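Local atomic coordinates of putative sugar binding protein (Bacteroides vulgatus ATCC 8482, PDB entry 3KEZ), a protein that probably binds sugars or other nutrients at the bacterial outer membrane, as a calcium-binding member of the SusD family. Residues D300-I305 and L385-K390; L293-P298 and V414-I419; Y360-V365 and N372-K377; R336-Y341 and V365-P370. All coordinates share one frame; numbering follows the deposited sequence.

Interaction 1 of 4, residues D300-I305 and L385-K390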
loop_
_atom_site.group_PDB
_atom_site.type_symbol
_atom_site.label_atom_id
_atom_site.label_comp_id
_atom_site.label_asym_id
_atom_site.label_seq_id
_atom_site.Cartn_x
_atom_site.Cartn_y
_atom_site.Cartn_z
ATOM N N ASP A 300 14.835 -19.872 -1.149
ATOM C CA ASP A 300 13.686 -18.988 -1.203
ATOM C C ASP A 300 13.870 -18.086 -2.417
ATOM O O ASP A 300 14.873 -17.351 -2.514
ATOM C CB ASP A 300 13.558 -18.182 0.118
ATOM C CG ASP A 300 12.244 -17.416 0.217
ATOM O OD1 ASP A 300 11.876 -16.726 -0.764
ATOM O OD2 ASP A 300 11.560 -17.522 1.247
ATOM N N VAL A 301 12.917 -18.122 -3.351
ATOM C CA VAL A 301 13.079 -17.357 -4.610
ATOM C C VAL A 301 13.164 -15.845 -4.350
ATOM O O VAL A 301 13.754 -15.108 -5.133
ATOM C CB VAL A 301 11.959 -17.658 -5.608
ATOM C CG1 VAL A 301 10.708 -16.883 -5.240
ATOM C CG2 VAL A 301 12.418 -17.391 -7.049
ATOM N N ARG A 302 12.655 -15.367 -3.221
ATOM C CA ARG A 302 12.697 -13.938 -2.968
ATOM C C ARG A 302 14.112 -13.420 -2.653
ATOM O O ARG A 302 14.382 -12.224 -2.765
ATOM C CB ARG A 302 11.683 -13.561 -1.877
ATOM C CG ARG A 302 10.251 -13.812 -2.346
ATOM C CD ARG A 302 9.240 -13.907 -1.213
ATOM N NE ARG A 302 9.487 -15.057 -0.339
ATOM C CZ ARG A 302 8.551 -15.649 0.408
ATOM N NH1 ARG A 302 7.276 -15.232 0.393
ATOM N NH2 ARG A 302 8.899 -16.649 1.183
ATOM N N LEU A 303 15.024 -14.318 -2.275
ATOM C CA LEU A 303 16.434 -13.939 -2.195
ATOM C C LEU A 303 16.919 -13.415 -3.554
ATOM O O LEU A 303 17.770 -12.528 -3.589
ATOM C CB LEU A 303 17.321 -15.099 -1.724
ATOM C CG LEU A 303 17.145 -15.541 -0.268
ATOM C CD1 LEU A 303 17.725 -16.945 -0.016
ATOM C CD2 LEU A 303 17.827 -14.485 0.596
ATOM N N LYS A 304 16.340 -13.895 -4.658
ATOM C CA LYS A 304 16.805 -13.471 -5.983
ATOM C C LYS A 304 16.344 -12.088 -6.447
ATOM O O LYS A 304 16.680 -11.671 -7.558
ATOM C CB LYS A 304 16.397 -14.508 -7.020
ATOM C CG LYS A 304 17.146 -15.813 -6.893
ATOM C CD LYS A 304 16.569 -16.845 -7.850
ATOM C CE LYS A 304 17.438 -18.096 -7.921
ATOM N NZ LYS A 304 17.047 -18.950 -9.073
ATOM N N ILE A 305 15.564 -11.383 -5.627
ATOM C CA ILE A 305 15.207 -9.998 -5.926
ATOM C C ILE A 305 15.945 -9.020 -5.022
ATOM O O ILE A 305 15.567 -7.856 -4.930
ATOM C CB ILE A 305 13.672 -9.721 -5.928
ATOM C CG1 ILE A 305 12.978 -10.020 -4.588
ATOM C CG2 ILE A 305 13.000 -10.438 -7.109
ATOM C CD1 ILE A 305 13.443 -9.111 -3.431
ATOM N N LEU A 385 1.890 -13.688 9.165
ATOM C CA LEU A 385 2.636 -12.426 9.074
ATOM C C LEU A 385 4.146 -12.606 8.734
ATOM O O LEU A 385 4.740 -11.782 8.030
ATOM C CB LEU A 385 2.454 -11.630 10.347
ATOM C CG LEU A 385 1.036 -11.141 10.694
ATOM C CD1 LEU A 385 1.013 -10.368 11.992
ATOM C CD2 LEU A 385 0.395 -10.327 9.523
ATOM N N ASP A 386 4.746 -13.682 9.220
ATOM C CA ASP A 386 6.093 -14.037 8.827
ATOM C C ASP A 386 6.256 -14.402 7.355
ATOM O O ASP A 386 7.248 -14.038 6.765
ATOM C CB ASP A 386 6.669 -15.126 9.713
ATOM C CG ASP A 386 7.175 -14.564 11.043
ATOM O OD1 ASP A 386 7.184 -13.319 11.219
ATOM O OD2 ASP A 386 7.472 -15.379 11.930
ATOM N N GLU A 387 5.277 -15.095 6.761
ATOM C CA GLU A 387 5.245 -15.221 5.315
ATOM C C GLU A 387 4.974 -13.870 4.605
ATOM O O GLU A 387 5.655 -13.520 3.626
ATOM C CB GLU A 387 4.222 -16.258 4.892
ATOM C CG GLU A 387 4.348 -16.725 3.426
ATOM C CD GLU A 387 5.657 -17.421 3.117
ATOM O OE1 GLU A 387 6.260 -18.029 4.025
ATOM O OE2 GLU A 387 6.084 -17.371 1.947
ATOM N N ARG A 388 3.999 -13.115 5.091
ATOM C CA ARG A 388 3.622 -11.841 4.470
ATOM C C ARG A 388 4.828 -10.863 4.393
ATOM O O ARG A 388 5.026 -10.191 3.387
ATOM C CB ARG A 388 2.469 -11.209 5.265
ATOM C CG ARG A 388 1.850 -9.948 4.686
ATOM C CD ARG A 388 0.975 -9.220 5.725
ATOM N NE ARG A 388 0.265 -8.103 5.129
ATOM C CZ ARG A 388 -0.798 -8.233 4.310
ATOM N NH1 ARG A 388 -1.307 -9.423 4.000
ATOM N NH2 ARG A 388 -1.344 -7.151 3.781
ATOM N N ARG A 389 5.607 -10.763 5.459
ATOM C CA ARG A 389 6.736 -9.838 5.459
ATOM C C ARG A 389 7.803 -10.204 4.398
ATOM O O ARG A 389 8.439 -9.324 3.828
ATOM C CB ARG A 389 7.351 -9.715 6.855
ATOM C CG ARG A 389 8.187 -10.917 7.262
ATOM C CD ARG A 389 8.254 -11.084 8.745
ATOM N NE ARG A 389 9.262 -10.200 9.277
ATOM C CZ ARG A 389 9.810 -10.303 10.482
ATOM N NH1 ARG A 389 9.453 -11.272 11.321
ATOM N NH2 ARG A 389 10.720 -9.422 10.851
ATOM N N LYS A 390 7.981 -11.495 4.130
ATOM C CA LYS A 390 8.896 -11.929 3.077
ATOM C C LYS A 390 8.331 -11.563 1.744
ATOM O O LYS A 390 9.054 -11.022 0.898
ATOM C CB LYS A 390 9.192 -13.428 3.140
ATOM C CG LYS A 390 9.846 -13.882 4.463
ATOM C CD LYS A 390 10.033 -15.436 4.493
ATOM C CE LYS A 390 10.469 -15.887 5.855
ATOM N NZ LYS A 390 10.316 -17.340 5.984
#
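R302 reaches from the loop that follows helix 288-295 to E387 on helix 381-392, and both terminal nitrogens of its guanidinium close on a single oxygen: NH1 lies 2.9 Å and NH2 3.0 Å from E387 OE2. The oxygen sits nearly in the guanidinium plane, but the two N-H groups meet it from above the carboxylate, on the same face; the two flat groups are turned 37° apart. Along another edge of the same group, D300 takes R302 NE on OD1 and R302 NH2 on OD2, the latter straight at 2.8 Å. OD1 also takes the backbone N-H of R302 on its anti lone pair, an Asx turn that leads into the 3-10 segment 301-304. One face of the guanidinium is closed by K390, whose CB stands 3.6 Å from R302 CZ, over the centre of the group. This is the tight part. The loose side belongs to the rest of K390: its extended chain runs past D300, with CD 4.1 Å from D300 OD2, and ends with NZ 4.9 Å from that oxygen, too far for a salt bridge, in a partly exposed residue. A methionine in place of R302 would probably leave the buried carboxylates of D300 and E387, now 5.5 Å apart (OD2 to OE2), without the guanidinium that pairs with both. E391 adds a further salt bridge to R302 NH1, and the directed bonds to D300, E387 and E391 hold the guanidinium against turning, while its positive charge probably offsets the buried acids.

Interaction 2 of 4, residues L293-P298 and V414-I419; sequences LLKKDP and VKDSDI
K295 and D418 mark the closest approach of the two backbones, with their CA atoms still 11.2 Å apart, so the two segments touch through side chains, chiefly the long one of K295. K295 and D416 come at each other from opposite directions. K295 CG lies between the backbone N and the carbonyl carbon (chi1 76°), and the chain then bends in its last two torsions to bring NZ within 2.7 Å of D416 OD2, a salt bridge made on the syn lone pair. The other oxygen of the aspartate faces its own chain: OD1 uses its anti lone pair for the backbone N of D418, 2.8 Å away. This is an Asx turn, a local turn within the loop between strands 409-410 and 430-431, which helps fix the carboxylate that meets the helix. Q292, one turn back, also bonds to OD2, and an alanine at D416 would probably leave the lysine ammonium without its salt-bridge mate and let the turn open. Water 1 donates to D416 OD1 and bonds weakly to K295 NZ. D418 stands obliquely beside the lysine, its OD2 4.2 Å from K295 NZ, and spends that oxygen on a hydrogen bond with the hydroxyl of Y291.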
loop_
_atom_site.group_PDB
_atom_site.type_symbol
_atom_site.label_atom_id
_atom_site.label_comp_id
_atom_site.label_asym_id
_atom_site.label_seq_id
_atom_site.Cartn_x
_atom_site.Cartn_y
_atom_site.Cartn_z
ATOM N N LEU A 293 16.359 -13.659 8.402
ATOM C CA LEU A 293 15.057 -14.349 8.291
ATOM C C LEU A 293 14.851 -14.927 6.893
ATOM O O LEU A 293 14.430 -16.084 6.743
ATOM C CB LEU A 293 13.911 -13.377 8.665
ATOM C CG LEU A 293 12.463 -13.441 8.111
ATOM C CD1 LEU A 293 11.673 -12.356 8.753
ATOM C CD2 LEU A 293 12.329 -13.240 6.629
ATOM N N LEU A 294 15.149 -14.123 5.861
ATOM C CA LEU A 294 14.850 -14.518 4.491
ATOM C C LEU A 294 15.783 -15.654 4.086
ATOM O O LEU A 294 15.348 -16.631 3.478
ATOM C CB LEU A 294 14.923 -13.337 3.504
ATOM C CG LEU A 294 14.384 -13.557 2.077
ATOM C CD1 LEU A 294 12.917 -13.978 2.068
ATOM C CD2 LEU A 294 14.606 -12.324 1.140
ATOM N N LYS A 295 17.059 -15.555 4.463
ATOM C CA LYS A 295 18.007 -16.556 4.039
ATOM C C LYS A 295 18.010 -17.842 4.873
ATOM O O LYS A 295 18.733 -18.786 4.525
ATOM C CB LYS A 295 19.400 -15.952 3.910
ATOM C CG LYS A 295 20.164 -15.694 5.175
ATOM C CD LYS A 295 21.443 -14.880 4.791
ATOM C CE LYS A 295 22.713 -15.438 5.374
ATOM N NZ LYS A 295 23.257 -14.628 6.510
ATOM N N LYS A 296 17.195 -17.912 5.929
ATOM C CA LYS A 296 16.987 -19.172 6.648
ATOM C C LYS A 296 16.707 -20.317 5.659
ATOM O O LYS A 296 17.230 -21.416 5.841
ATOM C CB LYS A 296 15.872 -19.069 7.685
ATOM C CG LYS A 296 15.733 -20.289 8.589
ATOM N N ASP A 297 15.908 -20.053 4.617
ATOM C CA ASP A 297 15.791 -20.965 3.471
ATOM C C ASP A 297 16.578 -20.389 2.287
ATOM O O ASP A 297 16.078 -19.523 1.610
ATOM C CB ASP A 297 14.307 -21.176 3.110
ATOM C CG ASP A 297 14.100 -22.072 1.903
ATOM O OD1 ASP A 297 15.085 -22.636 1.380
ATOM O OD2 ASP A 297 12.933 -22.210 1.482
ATOM N N PRO A 298 17.804 -20.896 2.027
ATOM C CA PRO A 298 18.582 -20.426 0.890
ATOM C C PRO A 298 17.931 -20.679 -0.489
ATOM O O PRO A 298 18.386 -20.100 -1.477
ATOM C CB PRO A 298 19.906 -21.223 0.987
ATOM C CG PRO A 298 19.862 -21.938 2.240
ATOM C CD PRO A 298 18.445 -22.057 2.664
ATOM N N VAL A 414 21.417 -6.903 14.873
ATOM C CA VAL A 414 22.297 -8.023 14.545
ATOM C C VAL A 414 23.124 -7.622 13.333
ATOM O O VAL A 414 22.691 -6.786 12.536
ATOM C CB VAL A 414 21.528 -9.329 14.252
ATOM C CG1 VAL A 414 20.980 -9.901 15.533
ATOM C CG2 VAL A 414 20.396 -9.097 13.241
ATOM N N LYS A 415 24.330 -8.184 13.227
ATOM C CA LYS A 415 25.207 -7.896 12.109
ATOM C C LYS A 415 25.259 -9.073 11.133
ATOM O O LYS A 415 24.977 -10.219 11.492
ATOM C CB LYS A 415 26.630 -7.541 12.584
ATOM C CG LYS A 415 26.774 -6.262 13.465
ATOM C CD LYS A 415 25.938 -5.053 12.973
ATOM C CE LYS A 415 26.243 -3.748 13.760
ATOM N NZ LYS A 415 25.559 -3.657 15.080
ATOM N N ASP A 416 25.599 -8.772 9.888
ATOM C CA ASP A 416 25.824 -9.807 8.893
ATOM C C ASP A 416 26.982 -9.399 7.998
ATOM O O ASP A 416 26.993 -8.280 7.486
ATOM C CB ASP A 416 24.558 -10.003 8.056
ATOM C CG ASP A 416 24.558 -11.326 7.289
ATOM O OD1 ASP A 416 25.383 -11.501 6.371
ATOM O OD2 ASP A 416 23.720 -12.189 7.615
ATOM N N SER A 417 27.922 -10.315 7.765
ATOM C CA SER A 417 29.080 -10.002 6.966
ATOM C C SER A 417 28.765 -9.936 5.459
ATOM O O SER A 417 29.571 -9.411 4.705
ATOM C CB SER A 417 30.205 -10.998 7.266
ATOM O OG SER A 417 29.741 -12.324 7.115
ATOM N N ASP A 418 27.602 -10.414 5.012
ATOM C CA ASP A 418 27.229 -10.267 3.575
ATOM C C ASP A 418 26.759 -8.848 3.271
ATOM O O ASP A 418 26.726 -8.441 2.105
ATOM C CB ASP A 418 26.098 -11.211 3.158
ATOM C CG ASP A 418 26.517 -12.670 3.050
ATOM O OD1 ASP A 418 27.713 -12.947 2.831
ATOM O OD2 ASP A 418 25.580 -13.525 3.141
ATOM N N ILE A 419 26.326 -8.127 4.311
ATOM C CA ILE A 419 25.870 -6.747 4.181
ATOM C C ILE A 419 26.448 -5.949 5.338
ATOM O O ILE A 419 25.730 -5.494 6.232
ATOM C CB ILE A 419 24.335 -6.643 4.120
ATOM C CG1 ILE A 419 23.643 -7.399 5.281
ATOM C CG2 ILE A 419 23.872 -7.123 2.761
ATOM C CD1 ILE A 419 22.149 -7.330 5.220
HETATM O O HOH W 1 26.434 -13.760 6.397
#

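Interaction 3 of 4, residues Y360-V365 and N372-K377; sequences YLNSIV and NSVEGK. With EDO (1,2-ethanediol), chain F.
An ST turn at S373 docks the loop after helix 354-368 back against the last turns of that helix, and the carboxamide of N362 supplies its hydrogen bonds across the contact. Both ends of the amide are used. OD1 accepts the backbone N of V374 at 2.9 Å, the donor lying above the carbonyl plane and not on a lone pair, while ND2 gives a hydrogen, nearly in the amide plane, to S373 OG at 3.0 Å. OG stands anti to its own backbone N (chi1 -169°), beside the carbonyl carbon, where it also accepts the N-H of E375; that second bond is the ST turn itself, so one hydroxyl oxygen links helix and loop. Beside this polar clasp runs an apolar strip. V365 CG1 packs 3.6 Å from N372 CB, its CG2 meets V374 CG1 at 4.0 Å, and V374 CG2 comes 3.4 Å from N362 OD1 and lies near L361 CB. Farther along, V374 to K377 form a type II beta turn, closed by the backbone bond from K377 N to V374 O, with G376 in the third position at positive phi. The amide end of N372 turns to D297, near the end of helix 288-295. Water 2 also accepts from N372 ND2 and donates to V365 O. At the beta turn, G376 N points almost straight at O2 of an ethanediol molecule, probably from the crystallisation liquor, 2.8 Å away.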
loop_
_atom_site.group_PDB
_atom_site.type_symbol
_atom_site.label_atom_id
_atom_site.label_comp_id
_atom_site.label_asym_id
_atom_site.label_seq_id
_atom_site.Cartn_x
_atom_site.Cartn_y
_atom_site.Cartn_z
ATOM N N TYR A 360 -4.374 -21.408 1.297
ATOM C CA TYR A 360 -3.945 -20.124 0.728
ATOM C C TYR A 360 -2.483 -19.835 1.031
ATOM O O TYR A 360 -1.719 -19.386 0.153
ATOM C CB TYR A 360 -4.874 -18.999 1.179
ATOM C CG TYR A 360 -6.243 -19.109 0.535
ATOM C CD1 TYR A 360 -6.398 -18.838 -0.830
ATOM C CD2 TYR A 360 -7.382 -19.445 1.261
ATOM C CE1 TYR A 360 -7.616 -18.903 -1.439
ATOM C CE2 TYR A 360 -8.642 -19.529 0.622
ATOM C CZ TYR A 360 -8.732 -19.260 -0.726
ATOM O OH TYR A 360 -9.928 -19.292 -1.414
ATOM N N LEU A 361 -2.044 -20.154 2.238
ATOM C CA LEU A 361 -0.681 -19.861 2.575
ATOM C C LEU A 361 0.275 -20.721 1.776
ATOM O O LEU A 361 1.336 -20.246 1.388
ATOM C CB LEU A 361 -0.433 -19.996 4.065
ATOM C CG LEU A 361 0.787 -19.215 4.478
ATOM C CD1 LEU A 361 0.488 -17.709 4.393
ATOM C CD2 LEU A 361 1.202 -19.619 5.867
ATOM N N ASN A 362 -0.133 -21.969 1.493
ATOM C CA ASN A 362 0.732 -22.906 0.812
ATOM C C ASN A 362 1.043 -22.437 -0.615
ATOM O O ASN A 362 2.141 -22.657 -1.100
ATOM C CB ASN A 362 0.166 -24.339 0.826
ATOM C CG ASN A 362 1.186 -25.364 1.277
ATOM O OD1 ASN A 362 2.285 -25.026 1.730
ATOM N ND2 ASN A 362 0.826 -26.635 1.155
ATOM N N SER A 363 0.111 -21.752 -1.253
ATOM C CA SER A 363 0.336 -21.216 -2.578
ATOM C C SER A 363 1.521 -20.210 -2.562
ATOM O O SER A 363 2.361 -20.235 -3.464
ATOM C CB SER A 363 -0.964 -20.580 -3.129
ATOM O OG SER A 363 -1.910 -21.585 -3.502
ATOM N N ILE A 364 1.589 -19.355 -1.538
ATOM C CA ILE A 364 2.696 -18.417 -1.390
ATOM C C ILE A 364 3.996 -19.142 -1.026
ATOM O O ILE A 364 5.020 -18.930 -1.694
ATOM C CB ILE A 364 2.375 -17.284 -0.425
ATOM C CG1 ILE A 364 1.133 -16.525 -0.927
ATOM C CG2 ILE A 364 3.526 -16.324 -0.312
ATOM C CD1 ILE A 364 1.205 -16.021 -2.433
ATOM N N VAL A 365 3.954 -19.962 0.027
ATOM C CA VAL A 365 5.089 -20.803 0.451
ATOM C C VAL A 365 5.689 -21.610 -0.707
ATOM O O VAL A 365 6.881 -21.534 -0.957
ATOM C CB VAL A 365 4.668 -21.802 1.518
ATOM C CG1 VAL A 365 5.761 -22.842 1.722
ATOM C CG2 VAL A 365 4.303 -21.058 2.811
ATOM N N ASN A 372 8.978 -26.762 0.074
ATOM C CA ASN A 372 8.393 -26.453 1.388
ATOM C C ASN A 372 6.902 -26.682 1.344
ATOM O O ASN A 372 6.290 -26.681 0.259
ATOM C CB ASN A 372 8.647 -25.004 1.807
ATOM C CG ASN A 372 10.112 -24.707 2.083
ATOM O OD1 ASN A 372 10.873 -25.599 2.373
ATOM N ND2 ASN A 372 10.499 -23.414 2.013
ATOM N N SER A 373 6.324 -26.889 2.530
ATOM C CA SER A 373 4.859 -27.006 2.707
ATOM C C SER A 373 4.508 -26.662 4.121
ATOM O O SER A 373 5.251 -27.002 5.058
ATOM C CB SER A 373 4.342 -28.418 2.448
ATOM O OG SER A 373 2.916 -28.401 2.377
ATOM N N VAL A 374 3.379 -25.998 4.291
ATOM C CA VAL A 374 2.822 -25.808 5.611
ATOM C C VAL A 374 1.657 -26.799 5.888
ATOM O O VAL A 374 0.933 -26.650 6.874
ATOM C CB VAL A 374 2.395 -24.346 5.869
ATOM C CG1 VAL A 374 3.613 -23.404 5.968
ATOM C CG2 VAL A 374 1.423 -23.836 4.840
ATOM N N GLU A 375 1.477 -27.796 5.032
ATOM C CA GLU A 375 0.470 -28.829 5.264
ATOM C C GLU A 375 0.808 -29.541 6.562
ATOM O O GLU A 375 1.969 -29.736 6.873
ATOM C CB GLU A 375 0.400 -29.807 4.087
ATOM C CG GLU A 375 -0.790 -30.748 4.141
ATOM C CD GLU A 375 -1.086 -31.418 2.786
ATOM O OE1 GLU A 375 -0.587 -30.936 1.740
ATOM O OE2 GLU A 375 -1.876 -32.374 2.779
ATOM N N GLY A 376 -0.214 -29.885 7.336
ATOM C CA GLY A 376 -0.035 -30.484 8.663
ATOM C C GLY A 376 0.276 -29.526 9.822
ATOM O O GLY A 376 0.471 -29.963 10.949
ATOM N N LYS A 377 0.354 -28.234 9.556
ATOM C CA LYS A 377 0.636 -27.253 10.606
ATOM C C LYS A 377 -0.686 -26.655 11.059
ATOM O O LYS A 377 -1.630 -26.535 10.270
ATOM C CB LYS A 377 1.514 -26.107 10.094
ATOM C CG LYS A 377 2.814 -26.554 9.402
ATOM C CD LYS A 377 3.830 -27.001 10.377
ATOM C CE LYS A 377 5.191 -27.305 9.726
ATOM N NZ LYS A 377 5.954 -28.078 10.701
HETATM C C1 EDO F . -4.897 -28.416 7.104
HETATM O O1 EDO F . -5.550 -29.097 6.014
HETATM C C2 EDO F . -3.736 -29.257 7.616
HETATM O O2 EDO F . -2.873 -29.607 6.509
HETATM O O HOH W 2 8.643 -21.161 1.124
#

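Interaction 4 of 4, residues R336-Y341 and V365-P370; sequences RLSEAY and VQRANP
R367 meets S338 edge-on: the hydroxyl oxygen OG lies near the guanidinium plane, 8° out of it, and takes a nearly straight bond of 2.8 Å from NH2. To get there the arginine leaves helix 354-368 with CG anti to its backbone N (chi1 -171°), then bends at chi2 and chi3, so that its planar end is delivered to the first turn of helix 337-350. S338 sets its OG beside its own backbone N, and the same oxygen also bonds E254. The pair joins two consecutive helices, as in the TPR-like helical part of SusD-family proteins, the chain turning between residues 350 and 354 to bring the end of the second back to the start of the first. R336, which ends strand 332-336 and is the N-cap of helix 337-350, brings a second guanidinium beside the first, with its NH1 4.3 Å from R367 NH2. R367 NH2 lies at the edge of the R336 group, near its plane. Two like charges so close are likely to be balanced by acids: E254 and E391 each make salt bridges to both arginines, and E395 holds R336 NE. The side chain of R336 is about 11 Å from that of N331, a ligand of the calcium ion.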
loop_
_atom_site.group_PDB
_atom_site.type_symbol
_atom_site.label_atom_id
_atom_site.label_comp_id
_atom_site.label_asym_id
_atom_site.label_seq_id
_atom_site.Cartn_x
_atom_site.Cartn_y
_atom_site.Cartn_z
ATOM N N ARG A 336 -1.210 -6.553 -5.513
ATOM C CA ARG A 336 -0.855 -7.816 -6.122
ATOM C C ARG A 336 -1.749 -8.972 -5.667
ATOM O O ARG A 336 -2.139 -9.020 -4.488
ATOM C CB ARG A 336 0.588 -8.178 -5.748
ATOM C CG ARG A 336 1.631 -7.242 -6.326
ATOM C CD ARG A 336 2.982 -7.933 -6.465
ATOM N NE ARG A 336 3.656 -8.132 -5.189
ATOM C CZ ARG A 336 4.087 -9.290 -4.666
ATOM N NH1 ARG A 336 3.881 -10.448 -5.263
ATOM N NH2 ARG A 336 4.731 -9.280 -3.499
ATOM N N LEU A 337 -2.013 -9.919 -6.583
ATOM C CA LEU A 337 -2.744 -11.144 -6.243
ATOM C C LEU A 337 -2.155 -11.892 -5.046
ATOM O O LEU A 337 -2.911 -12.461 -4.263
ATOM C CB LEU A 337 -2.823 -12.090 -7.408
ATOM C CG LEU A 337 -3.770 -13.269 -7.283
ATOM C CD1 LEU A 337 -5.274 -12.858 -7.087
ATOM C CD2 LEU A 337 -3.619 -14.129 -8.559
ATOM N N SER A 338 -0.825 -11.856 -4.881
ATOM C CA SER A 338 -0.165 -12.473 -3.730
ATOM C C SER A 338 -0.742 -11.953 -2.410
ATOM O O SER A 338 -0.876 -12.718 -1.471
ATOM C CB SER A 338 1.369 -12.247 -3.757
ATOM O OG SER A 338 2.041 -12.973 -4.764
ATOM N N GLU A 339 -1.078 -10.652 -2.342
ATOM C CA GLU A 339 -1.686 -10.093 -1.136
ATOM C C GLU A 339 -3.101 -10.664 -0.908
ATOM O O GLU A 339 -3.455 -10.943 0.255
ATOM C CB GLU A 339 -1.715 -8.551 -1.082
ATOM C CG GLU A 339 -2.209 -8.026 0.304
ATOM C CD GLU A 339 -2.676 -6.598 0.316
ATOM O OE1 GLU A 339 -2.445 -5.890 -0.681
ATOM O OE2 GLU A 339 -3.243 -6.148 1.359
ATOM N N ALA A 340 -3.907 -10.846 -1.955
ATOM C CA ALA A 340 -5.209 -11.488 -1.733
ATOM C C ALA A 340 -5.007 -12.847 -1.094
ATOM O O ALA A 340 -5.729 -13.164 -0.153
ATOM C CB ALA A 340 -6.086 -11.586 -2.982
ATOM N N TYR A 341 -4.022 -13.627 -1.547
ATOM C CA TYR A 341 -3.757 -14.940 -0.928
ATOM C C TYR A 341 -3.412 -14.804 0.566
ATOM O O TYR A 341 -3.930 -15.543 1.385
ATOM C CB TYR A 341 -2.647 -15.700 -1.646
ATOM C CG TYR A 341 -3.137 -16.504 -2.814
ATOM C CD1 TYR A 341 -3.404 -15.888 -4.040
ATOM C CD2 TYR A 341 -3.288 -17.874 -2.719
ATOM C CE1 TYR A 341 -3.899 -16.627 -5.114
ATOM C CE2 TYR A 341 -3.739 -18.624 -3.780
ATOM C CZ TYR A 341 -4.057 -17.994 -4.976
ATOM O OH TYR A 341 -4.500 -18.730 -6.045
ATOM N N VAL A 365 3.954 -19.962 0.027
ATOM C CA VAL A 365 5.089 -20.803 0.451
ATOM C C VAL A 365 5.689 -21.610 -0.707
ATOM O O VAL A 365 6.881 -21.534 -0.957
ATOM C CB VAL A 365 4.668 -21.802 1.518
ATOM C CG1 VAL A 365 5.761 -22.842 1.722
ATOM C CG2 VAL A 365 4.303 -21.058 2.811
ATOM N N GLN A 366 4.851 -22.354 -1.429
ATOM C CA GLN A 366 5.350 -23.240 -2.473
ATOM C C GLN A 366 5.819 -22.502 -3.744
ATOM O O GLN A 366 6.697 -22.975 -4.431
ATOM C CB GLN A 366 4.340 -24.355 -2.790
ATOM C CG GLN A 366 4.196 -25.245 -1.552
ATOM C CD GLN A 366 3.327 -26.441 -1.718
ATOM O OE1 GLN A 366 2.359 -26.399 -2.459
ATOM N NE2 GLN A 366 3.651 -27.528 -0.992
ATOM N N ARG A 367 5.255 -21.342 -4.036
ATOM C CA ARG A 367 5.822 -20.503 -5.108
ATOM C C ARG A 367 7.254 -19.990 -4.756
ATOM O O ARG A 367 8.143 -19.906 -5.624
ATOM C CB ARG A 367 4.850 -19.362 -5.422
ATOM C CG ARG A 367 5.184 -18.534 -6.654
ATOM C CD ARG A 367 6.112 -17.342 -6.360
ATOM N NE ARG A 367 5.575 -16.383 -5.388
ATOM C CZ ARG A 367 4.628 -15.477 -5.628
ATOM N NH1 ARG A 367 4.049 -15.360 -6.833
ATOM N NH2 ARG A 367 4.266 -14.681 -4.646
ATOM N N ALA A 368 7.498 -19.686 -3.493
ATOM C CA ALA A 368 8.839 -19.257 -3.063
ATOM C C ALA A 368 9.852 -20.434 -3.046
ATOM O O ALA A 368 11.034 -20.252 -3.314
ATOM C CB ALA A 368 8.780 -18.571 -1.691
ATOM N N ASN A 369 9.373 -21.635 -2.745
ATOM C CA ASN A 369 10.203 -22.832 -2.755
ATOM C C ASN A 369 9.276 -24.048 -2.794
ATOM O O ASN A 369 8.635 -24.369 -1.791
ATOM C CB ASN A 369 11.090 -22.864 -1.500
ATOM C CG ASN A 369 11.987 -24.076 -1.453
ATOM O OD1 ASN A 369 11.842 -24.972 -2.274
ATOM N ND2 ASN A 369 12.899 -24.130 -0.467
ATOM N N PRO A 370 9.205 -24.749 -3.939
ATOM C CA PRO A 370 8.253 -25.850 -4.024
ATOM C C PRO A 370 8.536 -27.037 -3.114
ATOM O O PRO A 370 7.670 -27.875 -2.953
ATOM C CB PRO A 370 8.352 -26.297 -5.503
ATOM C CG PRO A 370 9.627 -25.741 -5.982
ATOM C CD PRO A 370 9.792 -24.442 -5.252
#

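Interactions 1 and 4 are buried and polar, each centred on an arginine that also pairs with acids, and E391 of helix 381-392 ties them together by pairing with R302, R336 and R367. Interaction 2 is the surface counterpart: one lysine-aspartate bridge with a water at its side. Interaction 3, partly buried, instead relies on neutral amide and hydroxyl bonds beside valine packing. Interactions 3 and 4 share V365 and helix 354-368, whose I364 and V365 also pack on E387 of interaction 1, while A368 meets the 300-305 loop. D297, in the 293-298 segment though not in its contact, bonds N372 of interaction 3 and N369 of interaction 4.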